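Local coordinates for septation protein imp2 (Schizosaccharomyces pombe, PDB 5C1F) that links the cytoskeleton to membranes, binds phospholipids through its F-BAR domain, and takes part in disassembling the medial ring during septation, at residues L136-L146 against I179-A189. Sequence-based numbering, arbitrary orientation.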
# COMPACT_ATOMS: atom_id res chain seq x y z
N LEU A 136 0.26 65.51 -15.34
CA LEU A 136 0.69 66.01 -16.64
C LEU A 136 -0.50 66.36 -17.52
O LEU A 136 -0.53 67.41 -18.16
CB LEU A 136 1.58 64.98 -17.34
CG LEU A 136 1.99 65.35 -18.76
CD1 LEU A 136 2.67 66.71 -18.78
CD2 LEU A 136 2.92 64.30 -19.32
N VAL A 137 -1.49 65.47 -17.54
CA VAL A 137 -2.70 65.68 -18.33
C VAL A 137 -3.48 66.88 -17.81
O VAL A 137 -3.95 67.72 -18.58
CB VAL A 137 -3.59 64.42 -18.32
CG1 VAL A 137 -4.94 64.71 -18.96
CG2 VAL A 137 -2.90 63.28 -19.04
N LYS A 138 -3.59 66.98 -16.49
CA LYS A 138 -4.27 68.11 -15.86
C LYS A 138 -3.57 69.43 -16.17
O LYS A 138 -4.23 70.45 -16.38
CB LYS A 138 -4.34 67.90 -14.34
CG LYS A 138 -5.09 68.99 -13.60
CD LYS A 138 -5.09 68.74 -12.10
CE LYS A 138 -5.82 69.86 -11.35
NZ LYS A 138 -5.85 69.62 -9.88
N ALA A 139 -2.24 69.41 -16.21
CA ALA A 139 -1.47 70.62 -16.48
C ALA A 139 -1.50 70.96 -17.97
O ALA A 139 -1.58 72.12 -18.35
CB ALA A 139 -0.03 70.45 -16.01
N GLN A 140 -1.42 69.92 -18.80
CA GLN A 140 -1.50 70.10 -20.25
C GLN A 140 -2.86 70.67 -20.66
O GLN A 140 -2.94 71.52 -21.55
CB GLN A 140 -1.24 68.76 -20.95
CG GLN A 140 -1.31 68.81 -22.46
CD GLN A 140 -1.23 67.43 -23.10
OE1 GLN A 140 -1.27 66.42 -22.40
NE2 GLN A 140 -1.11 67.39 -24.42
N ASP A 141 -3.92 70.20 -20.01
CA ASP A 141 -5.27 70.66 -20.31
C ASP A 141 -5.48 72.13 -19.94
O ASP A 141 -6.09 72.87 -20.71
CB ASP A 141 -6.31 69.80 -19.58
CG ASP A 141 -6.51 68.45 -20.23
OD1 ASP A 141 -6.28 68.33 -21.45
OD2 ASP A 141 -6.91 67.51 -19.52
N LYS A 142 -5.00 72.54 -18.77
CA LYS A 142 -5.13 73.93 -18.35
C LYS A 142 -4.46 74.85 -19.36
O LYS A 142 -5.04 75.85 -19.79
CB LYS A 142 -4.51 74.14 -16.96
CG LYS A 142 -5.35 73.62 -15.81
CD LYS A 142 -4.76 74.02 -14.47
CE LYS A 142 -5.53 73.41 -13.32
NZ LYS A 142 -4.95 73.79 -12.00
N TYR A 143 -3.24 74.49 -19.74
CA TYR A 143 -2.47 75.27 -20.69
C TYR A 143 -3.11 75.24 -22.08
O TYR A 143 -3.06 76.22 -22.82
CB TYR A 143 -1.03 74.74 -20.74
CG TYR A 143 -0.16 75.36 -21.81
CD1 TYR A 143 0.23 76.69 -21.73
CD2 TYR A 143 0.28 74.61 -22.88
CE1 TYR A 143 1.03 77.25 -22.70
CE2 TYR A 143 1.09 75.16 -23.85
CZ TYR A 143 1.46 76.48 -23.76
OH TYR A 143 2.26 77.02 -24.73
N HIS A 144 -3.71 74.10 -22.42
CA HIS A 144 -4.38 73.93 -23.71
C HIS A 144 -5.54 74.91 -23.86
O HIS A 144 -5.60 75.68 -24.82
CB HIS A 144 -4.88 72.49 -23.86
CG HIS A 144 -5.62 72.24 -25.13
ND1 HIS A 144 -6.94 71.82 -25.16
CD2 HIS A 144 -5.24 72.33 -26.42
CE1 HIS A 144 -7.33 71.67 -26.41
NE2 HIS A 144 -6.32 71.97 -27.20
N TYR A 145 -6.46 74.88 -22.90
CA TYR A 145 -7.70 75.64 -23.02
C TYR A 145 -7.52 77.11 -22.64
O TYR A 145 -8.39 77.93 -22.91
CB TYR A 145 -8.80 74.99 -22.19
CG TYR A 145 -9.31 73.71 -22.83
CD1 TYR A 145 -8.76 72.48 -22.51
CD2 TYR A 145 -10.34 73.75 -23.77
CE1 TYR A 145 -9.22 71.31 -23.10
CE2 TYR A 145 -10.80 72.59 -24.37
CZ TYR A 145 -10.23 71.37 -24.03
OH TYR A 145 -10.69 70.22 -24.63
N LEU A 146 -6.38 77.44 -22.04
CA LEU A 146 -6.03 78.85 -21.85
C LEU A 146 -5.63 79.47 -23.18
O LEU A 146 -6.05 80.58 -23.50
CB LEU A 146 -4.89 79.00 -20.83
CG LEU A 146 -5.32 79.04 -19.36
CD1 LEU A 146 -4.12 79.24 -18.46
CD2 LEU A 146 -6.35 80.13 -19.13
N ILE A 179 -0.81 82.48 -19.11
CA ILE A 179 -0.11 81.54 -19.98
C ILE A 179 1.28 81.19 -19.44
O ILE A 179 1.67 80.02 -19.41
CB ILE A 179 0.04 82.08 -21.41
CG1 ILE A 179 -1.34 82.24 -22.07
CG2 ILE A 179 0.92 81.17 -22.25
CD1 ILE A 179 -2.03 80.93 -22.33
N THR A 180 2.01 82.21 -19.01
CA THR A 180 3.39 82.05 -18.55
C THR A 180 3.51 81.03 -17.42
O THR A 180 4.35 80.14 -17.47
CB THR A 180 3.97 83.39 -18.08
OG1 THR A 180 3.98 84.31 -19.17
CG2 THR A 180 5.39 83.21 -17.56
N ALA A 181 2.66 81.16 -16.41
CA ALA A 181 2.69 80.25 -15.27
C ALA A 181 2.14 78.88 -15.64
O ALA A 181 2.65 77.86 -15.20
CB ALA A 181 1.92 80.84 -14.10
N SER A 182 1.09 78.88 -16.47
CA SER A 182 0.46 77.64 -16.91
C SER A 182 1.41 76.82 -17.78
O SER A 182 1.46 75.59 -17.67
CB SER A 182 -0.82 77.94 -17.68
OG SER A 182 -1.50 76.75 -18.03
N SER A 183 2.15 77.51 -18.64
CA SER A 183 3.16 76.87 -19.47
C SER A 183 4.29 76.35 -18.59
O SER A 183 4.85 75.28 -18.85
CB SER A 183 3.70 77.86 -20.50
OG SER A 183 4.71 77.27 -21.31
N SER A 184 4.61 77.11 -17.55
CA SER A 184 5.66 76.74 -16.61
C SER A 184 5.30 75.46 -15.85
O SER A 184 6.11 74.53 -15.77
CB SER A 184 5.92 77.88 -15.62
OG SER A 184 7.00 77.57 -14.76
N ASP A 185 4.10 75.42 -15.29
CA ASP A 185 3.64 74.25 -14.53
C ASP A 185 3.54 73.02 -15.42
O ASP A 185 3.83 71.91 -14.99
CB ASP A 185 2.30 74.53 -13.86
CG ASP A 185 2.36 75.65 -12.85
OD1 ASP A 185 3.48 75.98 -12.38
OD2 ASP A 185 1.30 76.21 -12.52
N TYR A 186 3.11 73.25 -16.66
CA TYR A 186 3.02 72.18 -17.66
C TYR A 186 4.40 71.57 -17.91
O TYR A 186 4.57 70.36 -17.84
CB TYR A 186 2.41 72.74 -18.95
CG TYR A 186 2.27 71.77 -20.12
CD1 TYR A 186 2.33 70.39 -19.94
CD2 TYR A 186 2.08 72.25 -21.40
CE1 TYR A 186 2.22 69.53 -21.01
CE2 TYR A 186 1.96 71.40 -22.48
CZ TYR A 186 2.03 70.04 -22.28
OH TYR A 186 1.91 69.20 -23.36
N GLN A 187 5.39 72.42 -18.17
CA GLN A 187 6.74 71.94 -18.44
C GLN A 187 7.33 71.23 -17.23
O GLN A 187 8.12 70.30 -17.37
CB GLN A 187 7.65 73.09 -18.87
CG GLN A 187 8.90 72.64 -19.60
CD GLN A 187 9.09 73.37 -20.92
OE1 GLN A 187 8.59 74.48 -21.11
NE2 GLN A 187 9.82 72.75 -21.84
N SER A 188 6.95 71.67 -16.04
CA SER A 188 7.36 70.99 -14.81
C SER A 188 6.75 69.60 -14.77
O SER A 188 7.39 68.64 -14.36
CB SER A 188 6.94 71.79 -13.58
OG SER A 188 7.61 73.04 -13.53
N ALA A 189 5.49 69.51 -15.20
CA ALA A 189 4.78 68.24 -15.23
C ALA A 189 5.42 67.29 -16.23
O ALA A 189 5.54 66.10 -15.97
CB ALA A 189 3.31 68.46 -15.57
O HOH W 1 -0.73 73.90 -16.45
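A139 O and S182 O, one carbonyl from each helix, both accept from a single water, at 2.7 Å and 3.0 Å respectively. Each carbonyl also accepts the usual helical bond, from Y143 N and Y186 N, so the water adds a second donor to each and ties two segments that share no direct hydrogen bond. Beside it the packing illustrates how small and large residues mesh between antiparallel helices, at 154° with axes 8.5 Å apart. Y143 is a knob among I179, S182, S183 and Y186: its CE1 meets S183 CB, I179 CG2 lies at the ring edge, and S182 OG lies near the ring plane beside Y143 CB. Y186 is the reciprocal knob, in a hole made by L136, A139, Q140 and Y143. With CG anti to the backbone N (chi1 178°), the Y186 ring lies against helix 136-146, and Q140 CA sits almost over its centre, 3.9 Å from the centroid, in a CH-pi contact. The extended Q140 side chain runs alongside the ring in the same direction, its amide plane 13° from that of the phenol. L136 CD1 meets the ring edge at Y186 CE1, 3.6 Å away. The two tyrosine rings meet obliquely, Y143 CD2 facing Y186 CD2 at 3.3 Å.

Both helices belong to the long, curved F-BAR bundle, and this pairing, on helices 69-155 and 162-252, is centred about 56 Å from the centre of the chain. The second subunit packs alongside: its Y280 N is hydrogen-bonded to Y186 OH, and its F279 ring meets that of Y186, drawing the knob into the dimer interface. A139 CB and A189 CB touch at 3.9 Å, while at the other end L146 CB rests on I179 CD1 and L146 CD1 on S182 CB.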